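Local coordinates for hemolysin-related protein (Vibrio cholerae serotype O1, PDB 6MLT) that is a secreted biofilm matrix protein that binds calcium and sodium ions and probably contributes to biofilm adhesion, with a lectin-type module likely to recognise carbohydrate, at residues 212-220 with 249-260; 221-229 with 273-281. All coordinates share one frame; numbering follows the deposited sequence.

How the contacts relate
Both contacts join neighbouring four-stranded antiparallel blades of the beta-propeller, and their centres lie about 12 Å apart. Along the chain their segments alternate: 212-220, 221-229, 249-260, 273-281. Contact 1 sets the end of one blade (strand 211-214) against strand 252-256 of the next; contact 2 sets that second blade's first strand, 224-227, beside strand 277-279, which opens the third. The middle blade is therefore shared: Glu252, Ala254 and Leu256 face contact 1, while Ile253 CD1 lies 3.8 Å from Gln277 CG in contact 2. Together the contacts tie three consecutive blades together. Between strand 277-279 and its partner 443-448, the chain carries the lectin-like beta-prism sequence.

Contact 1 (212-220 with 249-260); sequences LWQYQANDT and ENSEIAVLEHDG
Tyr215 reaches across to Leu256 and Glu252 and can be followed atom by atom. Its CB lies 3.8 Å from Leu256 CD1, and CG stays near the same methyl. With CG opposite the backbone N (chi1 180°), the ring is carried out toward strand 252-256. Leu256 CD2 sits over one face, 3.7 Å from both CD1 and CE1 and 3.9 Å from the ring centroid, a CH-pi contact. CE2 and CZ approach Glu252 OE2, to which OH donates over a very short 2.5 Å. The carboxylate stands at the hydroxyl edge of the ring, roughly perpendicular to it (88°), rather than stacking on a face. Glu252 OE1 forms a salt bridge with Arg265, which would be expected to stabilise the carboxylate's negative charge; Arg265 NE also makes a weak bond to Tyr215 OH. One water bridges Tyr215 OH, Gln216 O and Glu252 OE1.

Trp213 makes the second anchor. Gly260 CA lies 3.3 Å from the centroid of its six-membered ring, almost exactly along the normal, a CH-pi contact at the end of the type I turn 257-260. Gly260, with positive phi and no side chain, lies directly on the ring face. Trp213 NE1 adds a weak bond to His258 O, 3.2 Å long and bent to 132°.

At the solvent-exposed end, Asn218 CB packs against Asn250 OD1 at 3.4 Å, the side chains crossing at about a right angle. Water carries the polar links here: one molecule accepts from Asn218 N and lies 2.7 Å from Glu252 OE1, and another joins Asp219 OD2 to Asn250 ND2. These contacts bind the outermost strand of one four-stranded blade and its exit loop to the third strand of the next, the face-to-face blade packing of a beta-propeller.

Contact 2 (221-229 with 273-281); sequences VWFSSVANL and GGSVQAVSS. With NA (sodium ion), chain G.
Val279 and Ala227 form the apolar centre: Val279 CG1 meets Ala227 CB at 3.6 Å, while its other methyl, CG2, lies 3.6 Å from Ser225 CB. Leu229 CD2 flanks the same valine more loosely. A second apolar patch lies toward the other end, where Phe223 CB touches Val276 CG2 at 3.7 Å.

Between the two patches a polar clamp spans the gap. Gln277 is bent at its second torsion (chi2 72°), which folds its amide toward segment 221-229. There NE2 donates to Phe223 O (2.9 Å), approaching 45° above the carbonyl plane, and OE1 receives Ser225 OG at 2.8 Å, nearly in line with the amide C=O. Ser240 OG is a further partner of NE2, so both ends of the buried amide are held. Phe223 N donates to Ser275 O at 2.8 Å.

Just past strand 224-227, Asn228 turns away from segment 273-281 and binds sodium through OD1 at 2.4 Å, in a site completed by the backbone O of Lys234 and the carboxylates of Asp230, Asp232 and Glu236.

Strands 224-227 and 277-279 run nearly parallel, 10° apart, with axes 7.2 Å from each other at closest approach. They begin successive propeller blades, and the chemistry implies that side-chain packing and the glutamine amide join them, with a single backbone bond and no continuous ladder.

Contact 1 (212-220 with 249-260)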
loop_
_atom_site.group_PDB
_atom_site.type_symbol
_atom_site.label_atom_id
_atom_site.label_comp_id
_atom_site.label_asym_id
_atom_site.label_seq_id
_atom_site.Cartn_x
_atom_site.Cartn_y
_atom_site.Cartn_z
ATOM N N LEU A 212 21.638 -7.275 5.175
ATOM C CA LEU A 212 20.972 -7.208 6.474
ATOM C C LEU A 212 20.444 -8.565 6.915
ATOM O O LEU A 212 20.800 -9.041 7.992
ATOM C CB LEU A 212 19.829 -6.188 6.445
ATOM C CG LEU A 212 20.258 -4.720 6.359
ATOM C CD1 LEU A 212 19.042 -3.837 6.166
ATOM C CD2 LEU A 212 21.035 -4.297 7.598
ATOM N N TRP A 213 19.580 -9.188 6.119
ATOM C CA TRP A 213 19.103 -10.526 6.426
ATOM C C TRP A 213 18.555 -11.156 5.158
ATOM O O TRP A 213 18.401 -10.502 4.124
ATOM C CB TRP A 213 18.045 -10.513 7.532
ATOM C CG TRP A 213 16.863 -9.606 7.334
ATOM C CD1 TRP A 213 16.649 -8.404 7.942
ATOM C CD2 TRP A 213 15.710 -9.849 6.515
ATOM N NE1 TRP A 213 15.443 -7.879 7.546
ATOM C CE2 TRP A 213 14.845 -8.746 6.673
ATOM C CE3 TRP A 213 15.329 -10.887 5.659
ATOM C CZ2 TRP A 213 13.624 -8.650 6.008
ATOM C CZ3 TRP A 213 14.113 -10.791 4.997
ATOM C CH2 TRP A 213 13.276 -9.673 5.173
ATOM N N GLN A 214 18.253 -12.444 5.259
ATOM C CA GLN A 214 17.819 -13.203 4.100
ATOM C C GLN A 214 16.827 -14.266 4.538
ATOM O O GLN A 214 17.104 -15.024 5.469
ATOM C CB GLN A 214 19.020 -13.844 3.409
ATOM C CG GLN A 214 18.702 -14.569 2.134
ATOM C CD GLN A 214 19.961 -14.898 1.362
ATOM O OE1 GLN A 214 20.705 -13.999 0.960
ATOM N NE2 GLN A 214 20.229 -16.186 1.183
ATOM N N TYR A 215 15.678 -14.309 3.873
ATOM C CA TYR A 215 14.699 -15.361 4.109
ATOM C C TYR A 215 15.113 -16.601 3.330
ATOM O O TYR A 215 15.281 -16.542 2.109
ATOM C CB TYR A 215 13.307 -14.901 3.687
ATOM C CG TYR A 215 12.237 -15.946 3.902
ATOM C CD1 TYR A 215 11.968 -16.426 5.172
ATOM C CD2 TYR A 215 11.505 -16.456 2.837
ATOM C CE1 TYR A 215 11.001 -17.384 5.385
ATOM C CE2 TYR A 215 10.526 -17.420 3.041
ATOM C CZ TYR A 215 10.286 -17.876 4.321
ATOM O OH TYR A 215 9.327 -18.825 4.554
ATOM N N GLN A 216 15.279 -17.715 4.032
ATOM C CA GLN A 216 15.675 -18.974 3.407
ATOM C C GLN A 216 14.438 -19.638 2.814
ATOM O O GLN A 216 13.526 -20.043 3.542
ATOM C CB GLN A 216 16.355 -19.885 4.427
ATOM N N ALA A 217 14.407 -19.743 1.493
ATOM C CA ALA A 217 13.312 -20.367 0.772
ATOM C C ALA A 217 13.842 -21.548 -0.030
ATOM O O ALA A 217 15.048 -21.734 -0.188
ATOM C CB ALA A 217 12.622 -19.360 -0.153
ATOM N N ASN A 218 12.914 -22.348 -0.549
ATOM C CA ASN A 218 13.254 -23.551 -1.292
ATOM C C ASN A 218 13.442 -23.301 -2.787
ATOM O O ASN A 218 13.826 -24.225 -3.511
ATOM C CB ASN A 218 12.166 -24.605 -1.059
ATOM C CG ASN A 218 11.983 -24.929 0.420
ATOM O OD1 ASN A 218 10.879 -24.836 0.973
ATOM N ND2 ASN A 218 13.071 -25.295 1.065
ATOM N N ASP A 219 13.187 -22.084 -3.255
ATOM C CA ASP A 219 13.375 -21.705 -4.651
ATOM C C ASP A 219 13.377 -20.183 -4.686
ATOM O O ASP A 219 13.241 -19.524 -3.650
ATOM C CB ASP A 219 12.276 -22.300 -5.547
ATOM C CG ASP A 219 12.726 -22.534 -6.998
ATOM O OD1 ASP A 219 13.685 -21.880 -7.474
ATOM O OD2 ASP A 219 12.093 -23.375 -7.672
ATOM N N THR A 220 13.520 -19.630 -5.886
ATOM C CA THR A 220 13.573 -18.181 -6.067
ATOM C C THR A 220 12.354 -17.512 -5.445
ATOM O O THR A 220 11.221 -17.953 -5.647
ATOM C CB THR A 220 13.638 -17.851 -7.563
ATOM O OG1 THR A 220 14.780 -18.489 -8.145
ATOM C CG2 THR A 220 13.729 -16.347 -7.798
ATOM N N GLU A 249 6.293 -28.846 -3.454
ATOM C CA GLU A 249 6.712 -28.788 -2.059
ATOM C C GLU A 249 7.627 -27.602 -1.781
ATOM O O GLU A 249 7.841 -27.258 -0.615
ATOM C CB GLU A 249 7.420 -30.091 -1.668
ATOM C CG GLU A 249 8.774 -30.332 -2.347
ATOM C CD GLU A 249 8.666 -30.927 -3.755
ATOM O OE1 GLU A 249 7.546 -30.977 -4.316
ATOM O OE2 GLU A 249 9.711 -31.350 -4.302
ATOM N N ASN A 250 8.184 -26.987 -2.824
ATOM C CA ASN A 250 9.074 -25.844 -2.678
ATOM C C ASN A 250 8.358 -24.502 -2.784
ATOM O O ASN A 250 8.988 -23.464 -2.546
ATOM C CB ASN A 250 10.184 -25.902 -3.736
ATOM C CG ASN A 250 11.166 -27.028 -3.480
ATOM O OD1 ASN A 250 11.167 -27.620 -2.405
ATOM N ND2 ASN A 250 12.016 -27.318 -4.459
ATOM N N SER A 251 7.075 -24.489 -3.134
ATOM C CA SER A 251 6.350 -23.237 -3.244
ATOM C C SER A 251 5.830 -22.809 -1.877
ATOM O O SER A 251 5.707 -23.617 -0.951
ATOM C CB SER A 251 5.186 -23.365 -4.229
ATOM O OG SER A 251 4.188 -24.259 -3.754
ATOM N N GLU A 252 5.535 -21.518 -1.755
ATOM C CA GLU A 252 4.935 -21.022 -0.527
ATOM C C GLU A 252 4.466 -19.590 -0.724
ATOM O O GLU A 252 4.842 -18.907 -1.682
ATOM C CB GLU A 252 5.915 -21.092 0.649
ATOM C CG GLU A 252 7.099 -20.144 0.545
ATOM C CD GLU A 252 8.015 -20.250 1.753
ATOM O OE1 GLU A 252 8.947 -21.081 1.733
ATOM O OE2 GLU A 252 7.784 -19.514 2.735
ATOM N N ILE A 253 3.599 -19.170 0.190
ATOM C CA ILE A 253 3.320 -17.766 0.448
ATOM C C ILE A 253 3.641 -17.524 1.914
ATOM O O ILE A 253 3.360 -18.376 2.766
ATOM C CB ILE A 253 1.860 -17.385 0.134
ATOM C CG1 ILE A 253 1.648 -15.899 0.420
ATOM C CG2 ILE A 253 0.892 -18.229 0.956
ATOM C CD1 ILE A 253 0.702 -15.227 -0.521
ATOM N N ALA A 254 4.257 -16.387 2.210
ATOM C CA ALA A 254 4.699 -16.141 3.572
ATOM C C ALA A 254 4.579 -14.661 3.889
ATOM O O ALA A 254 4.671 -13.804 3.006
ATOM C CB ALA A 254 6.141 -16.613 3.791
ATOM N N VAL A 255 4.353 -14.377 5.163
ATOM C CA VAL A 255 4.386 -13.019 5.692
ATOM C C VAL A 255 5.567 -12.938 6.639
ATOM O O VAL A 255 5.661 -13.715 7.600
ATOM C CB VAL A 255 3.080 -12.649 6.403
ATOM C CG1 VAL A 255 3.184 -11.255 7.009
ATOM C CG2 VAL A 255 1.910 -12.726 5.432
ATOM N N LEU A 256 6.459 -11.995 6.373
ATOM C CA LEU A 256 7.650 -11.784 7.175
ATOM C C LEU A 256 7.524 -10.478 7.946
ATOM O O LEU A 256 6.925 -9.512 7.467
ATOM C CB LEU A 256 8.898 -11.730 6.299
ATOM C CG LEU A 256 9.065 -12.864 5.289
ATOM C CD1 LEU A 256 10.303 -12.630 4.452
ATOM C CD2 LEU A 256 9.134 -14.198 6.002
ATOM N N GLU A 257 8.090 -10.466 9.148
ATOM C CA GLU A 257 8.240 -9.247 9.921
ATOM C C GLU A 257 9.400 -8.425 9.359
ATOM O O GLU A 257 10.179 -8.889 8.523
ATOM C CB GLU A 257 8.485 -9.576 11.391
ATOM C CG GLU A 257 7.468 -10.537 12.010
ATOM C CD GLU A 257 6.096 -9.912 12.209
ATOM O OE1 GLU A 257 5.953 -8.693 11.982
ATOM O OE2 GLU A 257 5.159 -10.643 12.603
ATOM N N HIS A 258 9.523 -7.188 9.844
ATOM C CA HIS A 258 10.529 -6.273 9.310
ATOM C C HIS A 258 11.950 -6.787 9.509
ATOM O O HIS A 258 12.855 -6.365 8.780
ATOM C CB HIS A 258 10.386 -4.899 9.966
ATOM C CG HIS A 258 10.813 -4.875 11.400
ATOM N ND1 HIS A 258 10.022 -5.361 12.421
ATOM C CD2 HIS A 258 11.954 -4.438 11.982
ATOM C CE1 HIS A 258 10.659 -5.220 13.570
ATOM N NE2 HIS A 258 11.834 -4.664 13.331
ATOM N N ASP A 259 12.178 -7.675 10.477
ATOM C CA ASP A 259 13.502 -8.234 10.715
ATOM C C ASP A 259 13.713 -9.571 10.010
ATOM O O ASP A 259 14.712 -10.247 10.274
ATOM C CB ASP A 259 13.748 -8.393 12.217
ATOM C CG ASP A 259 12.797 -9.382 12.867
ATOM O OD1 ASP A 259 11.946 -9.956 12.160
ATOM O OD2 ASP A 259 12.899 -9.579 14.095
ATOM N N GLY A 260 12.792 -9.978 9.137
ATOM C CA GLY A 260 12.941 -11.205 8.388
ATOM C C GLY A 260 12.358 -12.437 9.046
ATOM O O GLY A 260 12.266 -13.481 8.389
HETATM O O HOH W 1 10.920 -21.418 3.373
HETATM O O HOH W 2 10.074 -22.112 -0.463
HETATM O O HOH W 3 11.774 -25.843 -7.087
#

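Contact 2 (221-229 with 273-281)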
loop_
_atom_site.group_PDB
_atom_site.type_symbol
_atom_site.label_atom_id
_atom_site.label_comp_id
_atom_site.label_asym_id
_atom_site.label_seq_id
_atom_site.Cartn_x
_atom_site.Cartn_y
_atom_site.Cartn_z
ATOM N N VAL A 221 12.594 -16.426 -4.710
ATOM C CA VAL A 221 11.521 -15.588 -4.189
ATOM C C VAL A 221 11.179 -14.555 -5.253
ATOM O O VAL A 221 12.053 -13.804 -5.705
ATOM C CB VAL A 221 11.925 -14.906 -2.873
ATOM C CG1 VAL A 221 10.806 -14.022 -2.370
ATOM C CG2 VAL A 221 12.301 -15.943 -1.819
ATOM N N TRP A 222 9.916 -14.515 -5.649
ATOM C CA TRP A 222 9.451 -13.642 -6.718
ATOM C C TRP A 222 8.871 -12.372 -6.089
ATOM O O TRP A 222 9.551 -11.779 -5.243
ATOM C CB TRP A 222 8.500 -14.422 -7.626
ATOM C CG TRP A 222 9.218 -15.238 -8.653
ATOM C CD1 TRP A 222 10.018 -16.318 -8.431
ATOM C CD2 TRP A 222 9.199 -15.034 -10.071
ATOM N NE1 TRP A 222 10.500 -16.800 -9.624
ATOM C CE2 TRP A 222 10.007 -16.032 -10.646
ATOM C CE3 TRP A 222 8.576 -14.104 -10.908
ATOM C CZ2 TRP A 222 10.211 -16.127 -12.021
ATOM C CZ3 TRP A 222 8.775 -14.204 -12.277
ATOM C CH2 TRP A 222 9.584 -15.204 -12.817
ATOM N N PHE A 223 7.667 -11.936 -6.441
ATOM C CA PHE A 223 7.217 -10.604 -6.081
ATOM C C PHE A 223 6.777 -10.540 -4.628
ATOM O O PHE A 223 6.370 -11.538 -4.020
ATOM C CB PHE A 223 6.085 -10.168 -7.011
ATOM C CG PHE A 223 6.519 -10.035 -8.443
ATOM C CD1 PHE A 223 7.197 -8.906 -8.865
ATOM C CD2 PHE A 223 6.279 -11.045 -9.360
ATOM C CE1 PHE A 223 7.619 -8.785 -10.179
ATOM C CE2 PHE A 223 6.704 -10.924 -10.674
ATOM C CZ PHE A 223 7.369 -9.791 -11.078
ATOM N N SER A 224 6.881 -9.341 -4.071
ATOM C CA SER A 224 6.561 -9.088 -2.686
ATOM C C SER A 224 5.678 -7.855 -2.594
ATOM O O SER A 224 5.572 -7.058 -3.534
ATOM C CB SER A 224 7.836 -8.898 -1.851
ATOM O OG SER A 224 8.581 -7.791 -2.327
ATOM N N SER A 225 5.026 -7.741 -1.446
ATOM C CA SER A 225 4.177 -6.623 -1.078
ATOM C C SER A 225 4.555 -6.206 0.333
ATOM O O SER A 225 4.946 -7.041 1.151
ATOM C CB SER A 225 2.683 -7.009 -1.104
ATOM O OG SER A 225 2.287 -7.532 -2.359
ATOM N N VAL A 226 4.421 -4.919 0.626
ATOM C CA VAL A 226 4.594 -4.414 1.980
ATOM C C VAL A 226 3.248 -3.888 2.446
ATOM O O VAL A 226 2.498 -3.294 1.663
ATOM C CB VAL A 226 5.696 -3.335 2.055
ATOM C CG1 VAL A 226 5.362 -2.148 1.176
ATOM C CG2 VAL A 226 5.923 -2.900 3.490
ATOM N N ALA A 227 2.930 -4.137 3.712
ATOM C CA ALA A 227 1.648 -3.742 4.271
ATOM C C ALA A 227 1.727 -3.881 5.782
ATOM O O ALA A 227 2.644 -4.504 6.322
ATOM C CB ALA A 227 0.501 -4.588 3.721
ATOM N N ASN A 228 0.744 -3.301 6.456
ATOM C CA ASN A 228 0.586 -3.468 7.891
ATOM C C ASN A 228 -0.472 -4.536 8.133
ATOM O O ASN A 228 -1.643 -4.351 7.776
ATOM C CB ASN A 228 0.197 -2.156 8.564
ATOM C CG ASN A 228 0.324 -2.225 10.077
ATOM O OD1 ASN A 228 0.872 -3.187 10.619
ATOM N ND2 ASN A 228 -0.173 -1.203 10.762
ATOM N N LEU A 229 -0.055 -5.652 8.726
ATOM C CA LEU A 229 -0.928 -6.802 8.918
ATOM C C LEU A 229 -1.055 -7.199 10.385
ATOM O O LEU A 229 -1.471 -8.321 10.678
ATOM C CB LEU A 229 -0.421 -7.986 8.091
ATOM C CG LEU A 229 -0.391 -7.747 6.583
ATOM C CD1 LEU A 229 0.391 -8.849 5.891
ATOM C CD2 LEU A 229 -1.802 -7.665 6.019
ATOM N N GLY A 273 2.362 -23.059 -6.296
ATOM C CA GLY A 273 2.748 -21.946 -7.125
ATOM C C GLY A 273 2.385 -20.610 -6.499
ATOM O O GLY A 273 2.130 -20.489 -5.295
ATOM N N GLY A 274 2.353 -19.592 -7.355
ATOM C CA GLY A 274 2.107 -18.230 -6.930
ATOM C C GLY A 274 3.367 -17.387 -6.975
ATOM O O GLY A 274 4.358 -17.721 -6.316
ATOM N N SER A 275 3.357 -16.302 -7.761
ATOM C CA SER A 275 4.513 -15.419 -7.878
ATOM C C SER A 275 4.279 -14.021 -7.329
ATOM O O SER A 275 5.256 -13.290 -7.118
ATOM C CB SER A 275 4.945 -15.273 -9.345
ATOM O OG SER A 275 4.135 -14.319 -10.024
ATOM N N VAL A 276 3.025 -13.623 -7.111
ATOM C CA VAL A 276 2.699 -12.233 -6.814
ATOM C C VAL A 276 1.373 -12.213 -6.074
ATOM O O VAL A 276 0.551 -13.123 -6.219
ATOM C CB VAL A 276 2.650 -11.386 -8.114
ATOM C CG1 VAL A 276 1.529 -11.865 -9.027
ATOM C CG2 VAL A 276 2.482 -9.898 -7.802
ATOM N N GLN A 277 1.180 -11.179 -5.255
ATOM C CA GLN A 277 -0.035 -10.995 -4.483
ATOM C C GLN A 277 -0.503 -9.556 -4.604
ATOM O O GLN A 277 0.262 -8.658 -4.967
ATOM C CB GLN A 277 0.165 -11.291 -2.986
ATOM C CG GLN A 277 1.349 -12.145 -2.645
ATOM C CD GLN A 277 2.699 -11.434 -2.811
ATOM O OE1 GLN A 277 2.799 -10.210 -2.753
ATOM N NE2 GLN A 277 3.736 -12.214 -3.030
ATOM N N ALA A 278 -1.779 -9.360 -4.288
ATOM C CA ALA A 278 -2.334 -8.052 -3.977
ATOM C C ALA A 278 -2.752 -8.061 -2.513
ATOM O O ALA A 278 -3.217 -9.084 -2.000
ATOM C CB ALA A 278 -3.525 -7.714 -4.885
ATOM N N VAL A 279 -2.554 -6.933 -1.835
ATOM C CA VAL A 279 -2.840 -6.804 -0.410
ATOM C C VAL A 279 -3.687 -5.555 -0.225
ATOM O O VAL A 279 -3.271 -4.458 -0.618
ATOM C CB VAL A 279 -1.549 -6.711 0.422
ATOM C CG1 VAL A 279 -1.871 -6.637 1.913
ATOM C CG2 VAL A 279 -0.625 -7.889 0.103
ATOM N N SER A 280 -4.868 -5.705 0.358
ATOM C CA SER A 280 -5.774 -4.560 0.401
ATOM C C SER A 280 -6.901 -4.822 1.391
ATOM O O SER A 280 -6.942 -5.851 2.073
ATOM C CB SER A 280 -6.330 -4.263 -0.990
ATOM O OG SER A 280 -6.803 -2.937 -1.051
ATOM N N SER A 281 -7.807 -3.849 1.478
ATOM C CA SER A 281 -9.021 -3.961 2.288
ATOM C C SER A 281 -10.034 -4.786 1.501
ATOM O O SER A 281 -10.894 -4.263 0.790
ATOM C CB SER A 281 -9.573 -2.580 2.630
ATOM O OG SER A 281 -8.627 -1.809 3.346
HETATM NA NA NA G . 2.885 -4.000 11.621
#